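Pyridine synthase TbtD (Thermobispora bispora, PDB 5WA4) probably catalyses the formal [4+2] aza-cycloaddition that forms the central pyridine ring of the thiopeptide antibiotic thiomuracin, and binds the leader peptide of its substrate. Local coordinates at residues 171-180 / 314-325; 226-235 / 243-251. All blocks are in the same frame, centred on the assembly; numbering follows the deposited sequence.

How the interactions relate
Both contacts lie in the helical part of the chain, their centres about 12 Å apart, and interaction 2 is nested within the 133-residue span that interaction 1 closes. They meet directly. Trp249, on the second helix of interaction 2, sends NE1 to Thr175 OG1 (2.8 Å, a probable hydrogen bond) and also bonds Thr321, so one indole N-H serves both helices of interaction 1. Its ring stacks on His324. On another side of helix 164-178, His177 NE2 and Glu235 OE1 stand 2.8 Å apart, again probably hydrogen-bonded. The bound leader peptide touches interaction 2, packing an apolar side chain on Arg226; no other protein chain touches the segments of interaction 1, which is buried nearer the chain's centre.

Interaction 1 (171-180 / 314-325); sequences LVVATAHALS and YRLVINCTYLHL
Thr175 and Thr321 share a torsion, OG1 lying beside the backbone N (chi1 -58° and -67°), which brings the two hydroxyls close as the side chains slide past each other, OG1 to OG1 3.2 Å. Thr175 OG1 also donates to Leu171 O from above that carbonyl's plane, while Thr321 OG1 bonds weakly to Val317 O; Trp249, on a third helix, is the outside partner of both hydroxyls. The methyl of Thr175, anti to its N, meets Val317 CG1 and the CD1 tip of Ile318 (3.9 Å from CG2). The segments, on helices 164-178 and 307-328, run antiparallel (169°), their axes approaching to 9.8 Å, within the helical part of the chain, where helices 184-201 and 244-265 add further side chains. At one end Leu171 CD1 meets the edge of the His324 ring in its plane (CD2, 3.6 Å), and Val172 CG2 touches both Leu325 CD1 and the ring edge of Tyr322 at CE1. At the other, Tyr314 lies along the last turn of helix 164-178, its ring edge toward Thr175 O and Leu179 O (3.2 Å from CD1); Ser180 CB approaches obliquely, and the hydroxyl passes Ala176 to hydrogen-bond Ser190. Ser180 OG turns back to Ala176 O at 2.7 Å.

Interaction 2 (226-235 / 243-251); sequences RLIAVASSAE and LPHVREWVR
Leu243 CD1 reaches across to Val230, 3.7 Å from its CG2, the two side chains meeting at a slant. Beside them Val246 presents CG1 to the backbone at Ser233, 3.5 Å from its O, and to the methyl of Ala234. Val250, one turn further along, brings CG2 to 4.4 Å from Ala234 CB, so Val246 and Val250 form an apolar ridge along one side of their helix. The two helices, 220-235 and 244-265, are consecutive and joined by a short non-helical connection; their segment axes cross at -50° and approach to 8.4 Å, giving an inclined helix pair with Leu243 at the N-cap position of the second helix. Ser233 lies where the apolar centre turns polar: its OG, held beside its own backbone N (chi1 -78°), touches Leu243 CB at 3.3 Å and accepts a weak hydrogen bond from Leu243 N. Further out, Arg247 bends at chi2 and chi3, which carries its guanidinium round to the C-terminal part of helix 220-235. Its NE donates to Ser233 O at 2.6 Å (N-H...O 148°), coming from well above the carbonyl plane. At the opposite end of the segment Leu243 CD2 approaches the Arg226 guanidinium obliquely, 4.3 Å from NH2, while Arg226 NE makes a salt bridge to Asp170 and the bound peptide packs an apolar side chain against this arginine.

Interaction 1 (171-180 / 314-325)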
# COMPACT_ATOMS: atom_id res chain seq x y z
N LEU E 171 8.74 -22.16 31.05
CA LEU E 171 7.37 -21.64 31.03
C LEU E 171 6.83 -21.53 29.62
O LEU E 171 5.75 -22.03 29.31
CB LEU E 171 7.29 -20.29 31.72
CG LEU E 171 7.61 -20.37 33.21
CD1 LEU E 171 7.40 -19.02 33.91
CD2 LEU E 171 6.83 -21.50 33.86
N VAL E 172 7.58 -20.86 28.75
CA VAL E 172 7.15 -20.68 27.36
C VAL E 172 6.86 -22.01 26.67
O VAL E 172 5.82 -22.18 26.07
CB VAL E 172 8.22 -19.87 26.58
CG1 VAL E 172 8.28 -20.29 25.13
CG2 VAL E 172 7.96 -18.39 26.72
N VAL E 173 7.77 -22.96 26.78
CA VAL E 173 7.58 -24.28 26.18
C VAL E 173 6.36 -25.01 26.77
O VAL E 173 5.61 -25.65 26.04
CB VAL E 173 8.83 -25.18 26.37
CG1 VAL E 173 8.60 -26.59 25.84
CG2 VAL E 173 10.04 -24.58 25.70
N ALA E 174 6.17 -24.90 28.08
CA ALA E 174 5.15 -25.67 28.79
C ALA E 174 3.74 -25.23 28.39
O ALA E 174 2.85 -26.06 28.14
CB ALA E 174 5.33 -25.56 30.28
N THR E 175 3.55 -23.91 28.33
CA THR E 175 2.31 -23.32 27.88
C THR E 175 1.95 -23.75 26.44
O THR E 175 0.78 -24.10 26.17
CB THR E 175 2.37 -21.80 27.98
OG1 THR E 175 2.64 -21.44 29.34
CG2 THR E 175 1.06 -21.16 27.56
N ALA E 176 2.92 -23.75 25.53
CA ALA E 176 2.61 -24.12 24.15
C ALA E 176 2.31 -25.59 24.03
O ALA E 176 1.60 -26.00 23.11
CB ALA E 176 3.73 -23.76 23.21
N HIS E 177 2.84 -26.41 24.94
CA HIS E 177 2.61 -27.85 24.82
C HIS E 177 1.27 -28.23 25.46
O HIS E 177 0.47 -28.95 24.87
CB HIS E 177 3.74 -28.67 25.46
CG HIS E 177 3.67 -30.12 25.13
ND1 HIS E 177 3.51 -30.58 23.85
CD2 HIS E 177 3.69 -31.22 25.93
CE1 HIS E 177 3.45 -31.90 23.86
NE2 HIS E 177 3.56 -32.31 25.11
N ALA E 178 1.04 -27.71 26.65
CA ALA E 178 -0.11 -28.08 27.44
C ALA E 178 -1.38 -27.36 27.00
O ALA E 178 -2.42 -27.99 26.82
CB ALA E 178 0.16 -27.81 28.92
N LEU E 179 -1.31 -26.05 26.84
CA LEU E 179 -2.50 -25.26 26.61
C LEU E 179 -2.82 -24.97 25.15
O LEU E 179 -3.68 -24.14 24.87
CB LEU E 179 -2.41 -23.94 27.36
CG LEU E 179 -2.43 -24.04 28.89
CD1 LEU E 179 -1.06 -23.73 29.44
CD2 LEU E 179 -3.47 -23.09 29.49
N SER E 180 -2.15 -25.63 24.20
CA SER E 180 -2.60 -25.53 22.81
C SER E 180 -3.32 -26.82 22.42
O SER E 180 -3.32 -27.80 23.19
CB SER E 180 -1.43 -25.26 21.86
OG SER E 180 -0.65 -26.41 21.64
N TYR E 314 -5.84 -19.71 23.58
CA TYR E 314 -4.43 -20.02 23.53
C TYR E 314 -3.59 -18.73 23.41
O TYR E 314 -2.74 -18.49 24.25
CB TYR E 314 -4.11 -20.97 22.38
CG TYR E 314 -2.62 -21.22 22.27
CD1 TYR E 314 -1.96 -22.03 23.17
CD2 TYR E 314 -1.87 -20.61 21.27
CE1 TYR E 314 -0.59 -22.25 23.09
CE2 TYR E 314 -0.51 -20.82 21.17
CZ TYR E 314 0.12 -21.64 22.08
OH TYR E 314 1.48 -21.85 22.00
N ARG E 315 -3.85 -17.90 22.41
CA ARG E 315 -3.08 -16.67 22.26
C ARG E 315 -3.18 -15.77 23.50
O ARG E 315 -2.21 -15.10 23.85
CB ARG E 315 -3.46 -15.86 20.99
CG ARG E 315 -3.46 -16.60 19.62
CD ARG E 315 -2.77 -15.70 18.51
NE ARG E 315 -1.31 -15.94 18.50
CZ ARG E 315 -0.60 -16.50 17.52
NH1 ARG E 315 -1.15 -16.77 16.33
NH2 ARG E 315 0.70 -16.69 17.69
N LEU E 316 -4.30 -15.77 24.21
CA LEU E 316 -4.37 -14.90 25.38
C LEU E 316 -3.46 -15.44 26.48
O LEU E 316 -2.88 -14.69 27.28
CB LEU E 316 -5.81 -14.78 25.90
CG LEU E 316 -5.94 -13.81 27.07
CD1 LEU E 316 -7.01 -12.76 26.84
CD2 LEU E 316 -6.22 -14.58 28.34
N VAL E 317 -3.32 -16.76 26.50
CA VAL E 317 -2.70 -17.42 27.63
C VAL E 317 -1.16 -17.47 27.38
O VAL E 317 -0.37 -17.18 28.30
CB VAL E 317 -3.37 -18.80 27.86
CG1 VAL E 317 -2.75 -19.93 27.08
CG2 VAL E 317 -3.48 -19.09 29.31
N ILE E 318 -0.73 -17.75 26.15
CA ILE E 318 0.69 -17.58 25.83
C ILE E 318 1.08 -16.10 26.00
O ILE E 318 2.20 -15.80 26.40
CB ILE E 318 1.04 -18.06 24.40
CG1 ILE E 318 2.55 -18.19 24.24
CG2 ILE E 318 0.56 -17.11 23.37
CD1 ILE E 318 3.10 -19.54 24.71
N ASN E 319 0.16 -15.17 25.75
CA ASN E 319 0.51 -13.77 25.93
C ASN E 319 0.62 -13.40 27.39
O ASN E 319 1.44 -12.57 27.77
CB ASN E 319 -0.49 -12.87 25.23
CG ASN E 319 0.04 -12.37 23.92
OD1 ASN E 319 -0.14 -13.01 22.87
ND2 ASN E 319 0.76 -11.25 23.97
N CYS E 320 -0.21 -14.03 28.21
CA CYS E 320 -0.12 -13.83 29.64
C CYS E 320 1.24 -14.36 30.15
O CYS E 320 1.85 -13.79 31.05
CB CYS E 320 -1.32 -14.50 30.33
SG CYS E 320 -2.87 -13.49 30.32
N THR E 321 1.71 -15.46 29.57
CA THR E 321 3.01 -15.98 29.94
C THR E 321 4.10 -14.94 29.66
O THR E 321 4.92 -14.63 30.55
CB THR E 321 3.34 -17.27 29.20
OG1 THR E 321 2.46 -18.30 29.64
CG2 THR E 321 4.78 -17.68 29.48
N TYR E 322 4.11 -14.41 28.44
CA TYR E 322 5.09 -13.40 28.09
C TYR E 322 4.99 -12.26 29.09
O TYR E 322 6.01 -11.74 29.51
CB TYR E 322 4.88 -12.88 26.66
CG TYR E 322 5.07 -13.91 25.56
CD1 TYR E 322 5.83 -15.06 25.77
CD2 TYR E 322 4.49 -13.73 24.31
CE1 TYR E 322 6.00 -16.00 24.77
CE2 TYR E 322 4.66 -14.65 23.30
CZ TYR E 322 5.41 -15.79 23.52
OH TYR E 322 5.55 -16.72 22.50
N LEU E 323 3.78 -11.89 29.49
CA LEU E 323 3.60 -10.76 30.40
C LEU E 323 4.16 -11.06 31.81
O LEU E 323 4.61 -10.14 32.53
CB LEU E 323 2.12 -10.36 30.49
CG LEU E 323 1.43 -9.51 29.40
CD1 LEU E 323 -0.02 -9.36 29.74
CD2 LEU E 323 2.04 -8.13 29.27
N HIS E 324 4.16 -12.35 32.17
CA HIS E 324 4.75 -12.85 33.41
C HIS E 324 6.27 -12.68 33.35
O HIS E 324 6.86 -12.08 34.23
CB HIS E 324 4.37 -14.32 33.60
CG HIS E 324 4.89 -14.95 34.86
ND1 HIS E 324 4.64 -14.44 36.12
CD2 HIS E 324 5.59 -16.10 35.06
CE1 HIS E 324 5.17 -15.24 37.03
NE2 HIS E 324 5.75 -16.26 36.41
N LEU E 325 6.88 -13.21 32.29
CA LEU E 325 8.32 -13.13 32.10
C LEU E 325 8.81 -11.67 32.17
O LEU E 325 9.83 -11.40 32.78
CB LEU E 325 8.74 -13.77 30.77
CG LEU E 325 8.24 -15.19 30.52
CD1 LEU E 325 8.64 -15.71 29.15
CD2 LEU E 325 8.67 -16.15 31.61

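Interaction 2 (226-235 / 243-251)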
# COMPACT_ATOMS: atom_id res chain seq x y z
N ARG E 226 16.10 -30.92 27.22
CA ARG E 226 15.30 -30.19 28.20
C ARG E 226 13.86 -29.93 27.69
O ARG E 226 12.92 -29.87 28.47
CB ARG E 226 15.96 -28.87 28.57
CG ARG E 226 15.37 -28.32 29.83
CD ARG E 226 15.86 -26.96 30.16
NE ARG E 226 15.29 -26.52 31.43
CZ ARG E 226 15.75 -26.89 32.62
NH1 ARG E 226 16.78 -27.72 32.69
NH2 ARG E 226 15.19 -26.43 33.74
N LEU E 227 13.70 -29.78 26.38
CA LEU E 227 12.38 -29.54 25.81
C LEU E 227 11.53 -30.82 25.89
O LEU E 227 10.37 -30.76 26.27
CB LEU E 227 12.50 -29.04 24.37
CG LEU E 227 11.21 -28.92 23.54
CD1 LEU E 227 11.27 -27.65 22.73
CD2 LEU E 227 11.01 -30.10 22.62
N ILE E 228 12.12 -31.96 25.55
CA ILE E 228 11.51 -33.26 25.84
C ILE E 228 11.13 -33.40 27.32
O ILE E 228 10.08 -33.95 27.65
CB ILE E 228 12.45 -34.41 25.45
CG1 ILE E 228 12.74 -34.38 23.96
CG2 ILE E 228 11.83 -35.74 25.81
CD1 ILE E 228 13.64 -35.50 23.49
N ALA E 229 11.97 -32.89 28.21
CA ALA E 229 11.71 -33.01 29.64
C ALA E 229 10.66 -32.00 30.15
O ALA E 229 9.90 -32.32 31.07
CB ALA E 229 13.02 -32.85 30.42
N VAL E 230 10.63 -30.80 29.58
CA VAL E 230 9.66 -29.78 29.98
C VAL E 230 8.27 -30.16 29.49
O VAL E 230 7.27 -30.00 30.20
CB VAL E 230 10.02 -28.38 29.45
CG1 VAL E 230 8.80 -27.49 29.34
CG2 VAL E 230 11.03 -27.74 30.36
N ALA E 231 8.22 -30.68 28.27
CA ALA E 231 6.96 -31.14 27.73
C ALA E 231 6.41 -32.26 28.60
O ALA E 231 5.21 -32.29 28.87
CB ALA E 231 7.14 -31.59 26.29
N SER E 232 7.28 -33.16 29.06
CA SER E 232 6.90 -34.27 29.95
C SER E 232 6.22 -33.78 31.23
O SER E 232 5.13 -34.22 31.56
CB SER E 232 8.12 -35.12 30.32
OG SER E 232 8.63 -35.84 29.21
N SER E 233 6.86 -32.86 31.95
CA SER E 233 6.25 -32.26 33.14
C SER E 233 5.02 -31.43 32.82
O SER E 233 4.39 -30.88 33.71
CB SER E 233 7.25 -31.38 33.89
OG SER E 233 8.14 -32.16 34.65
N ALA E 234 4.70 -31.32 31.54
CA ALA E 234 3.58 -30.50 31.15
C ALA E 234 2.34 -31.34 30.86
O ALA E 234 1.22 -30.82 30.92
CB ALA E 234 3.94 -29.67 29.96
N GLU E 235 2.54 -32.63 30.58
CA GLU E 235 1.43 -33.50 30.20
C GLU E 235 1.09 -34.62 31.20
O GLU E 235 -0.08 -34.78 31.54
CB GLU E 235 1.69 -34.11 28.82
CG GLU E 235 2.97 -34.92 28.69
CD GLU E 235 3.21 -35.41 27.26
OE1 GLU E 235 2.79 -34.72 26.31
OE2 GLU E 235 3.79 -36.50 27.08
N LEU E 243 9.91 -31.89 37.30
CA LEU E 243 10.09 -30.43 37.27
C LEU E 243 8.86 -29.75 37.84
O LEU E 243 7.93 -29.46 37.09
CB LEU E 243 10.28 -29.88 35.85
CG LEU E 243 11.50 -30.05 34.96
CD1 LEU E 243 11.20 -29.36 33.66
CD2 LEU E 243 12.73 -29.46 35.60
N PRO E 244 8.82 -29.53 39.16
CA PRO E 244 7.65 -28.88 39.77
C PRO E 244 7.15 -27.62 39.05
O PRO E 244 6.11 -27.71 38.43
CB PRO E 244 8.15 -28.55 41.17
CG PRO E 244 9.05 -29.70 41.48
CD PRO E 244 9.72 -30.09 40.18
N HIS E 245 7.88 -26.51 39.07
CA HIS E 245 7.36 -25.21 38.68
C HIS E 245 6.66 -25.16 37.30
O HIS E 245 5.86 -24.25 37.03
CB HIS E 245 8.48 -24.17 38.68
CG HIS E 245 9.35 -24.28 37.47
ND1 HIS E 245 10.15 -25.37 37.23
CD2 HIS E 245 9.48 -23.47 36.39
CE1 HIS E 245 10.76 -25.22 36.07
NE2 HIS E 245 10.37 -24.08 35.54
N VAL E 246 6.98 -26.11 36.42
CA VAL E 246 6.27 -26.23 35.16
C VAL E 246 4.85 -26.72 35.44
O VAL E 246 3.88 -26.19 34.88
CB VAL E 246 6.99 -27.19 34.18
CG1 VAL E 246 6.01 -27.84 33.21
CG2 VAL E 246 8.07 -26.45 33.42
N ARG E 247 4.73 -27.70 36.32
CA ARG E 247 3.44 -28.27 36.67
C ARG E 247 2.51 -27.25 37.28
O ARG E 247 1.32 -27.24 36.97
CB ARG E 247 3.59 -29.46 37.62
CG ARG E 247 3.93 -30.64 36.82
CD ARG E 247 2.74 -31.59 36.71
NE ARG E 247 2.78 -32.07 35.33
CZ ARG E 247 1.81 -32.75 34.71
NH1 ARG E 247 0.71 -33.10 35.35
NH2 ARG E 247 1.95 -33.07 33.44
N GLU E 248 3.02 -26.36 38.12
CA GLU E 248 2.06 -25.44 38.68
C GLU E 248 1.74 -24.35 37.70
O GLU E 248 0.64 -23.80 37.74
CB GLU E 248 2.49 -24.83 40.00
CG GLU E 248 1.94 -25.69 41.09
CD GLU E 248 1.00 -24.95 42.04
OE1 GLU E 248 0.81 -23.72 41.89
OE2 GLU E 248 0.39 -25.66 42.87
N TRP E 249 2.67 -24.05 36.81
CA TRP E 249 2.40 -23.04 35.81
C TRP E 249 1.21 -23.49 35.00
O TRP E 249 0.21 -22.78 34.94
CB TRP E 249 3.59 -22.79 34.90
CG TRP E 249 3.31 -21.67 33.92
CD1 TRP E 249 3.22 -21.76 32.55
CD2 TRP E 249 3.05 -20.29 34.24
NE1 TRP E 249 2.94 -20.52 32.01
CE2 TRP E 249 2.83 -19.61 33.03
CE3 TRP E 249 2.98 -19.58 35.43
CZ2 TRP E 249 2.56 -18.26 32.99
CZ3 TRP E 249 2.71 -18.23 35.38
CH2 TRP E 249 2.50 -17.59 34.18
N VAL E 250 1.33 -24.66 34.37
CA VAL E 250 0.24 -25.19 33.56
C VAL E 250 -1.08 -25.21 34.33
O VAL E 250 -2.07 -24.60 33.92
CB VAL E 250 0.53 -26.60 33.06
CG1 VAL E 250 -0.73 -27.19 32.44
CG2 VAL E 250 1.68 -26.58 32.06
N ARG E 251 -1.06 -25.86 35.49
CA ARG E 251 -2.25 -26.08 36.30
C ARG E 251 -3.03 -24.79 36.64
O ARG E 251 -4.24 -24.82 36.89
CB ARG E 251 -1.86 -26.81 37.58
CG ARG E 251 -3.00 -27.16 38.45
CD ARG E 251 -2.57 -27.53 39.82
NE ARG E 251 -1.33 -28.26 39.75
CZ ARG E 251 -0.34 -28.12 40.63
NH1 ARG E 251 -0.50 -27.34 41.70
NH2 ARG E 251 0.76 -28.82 40.47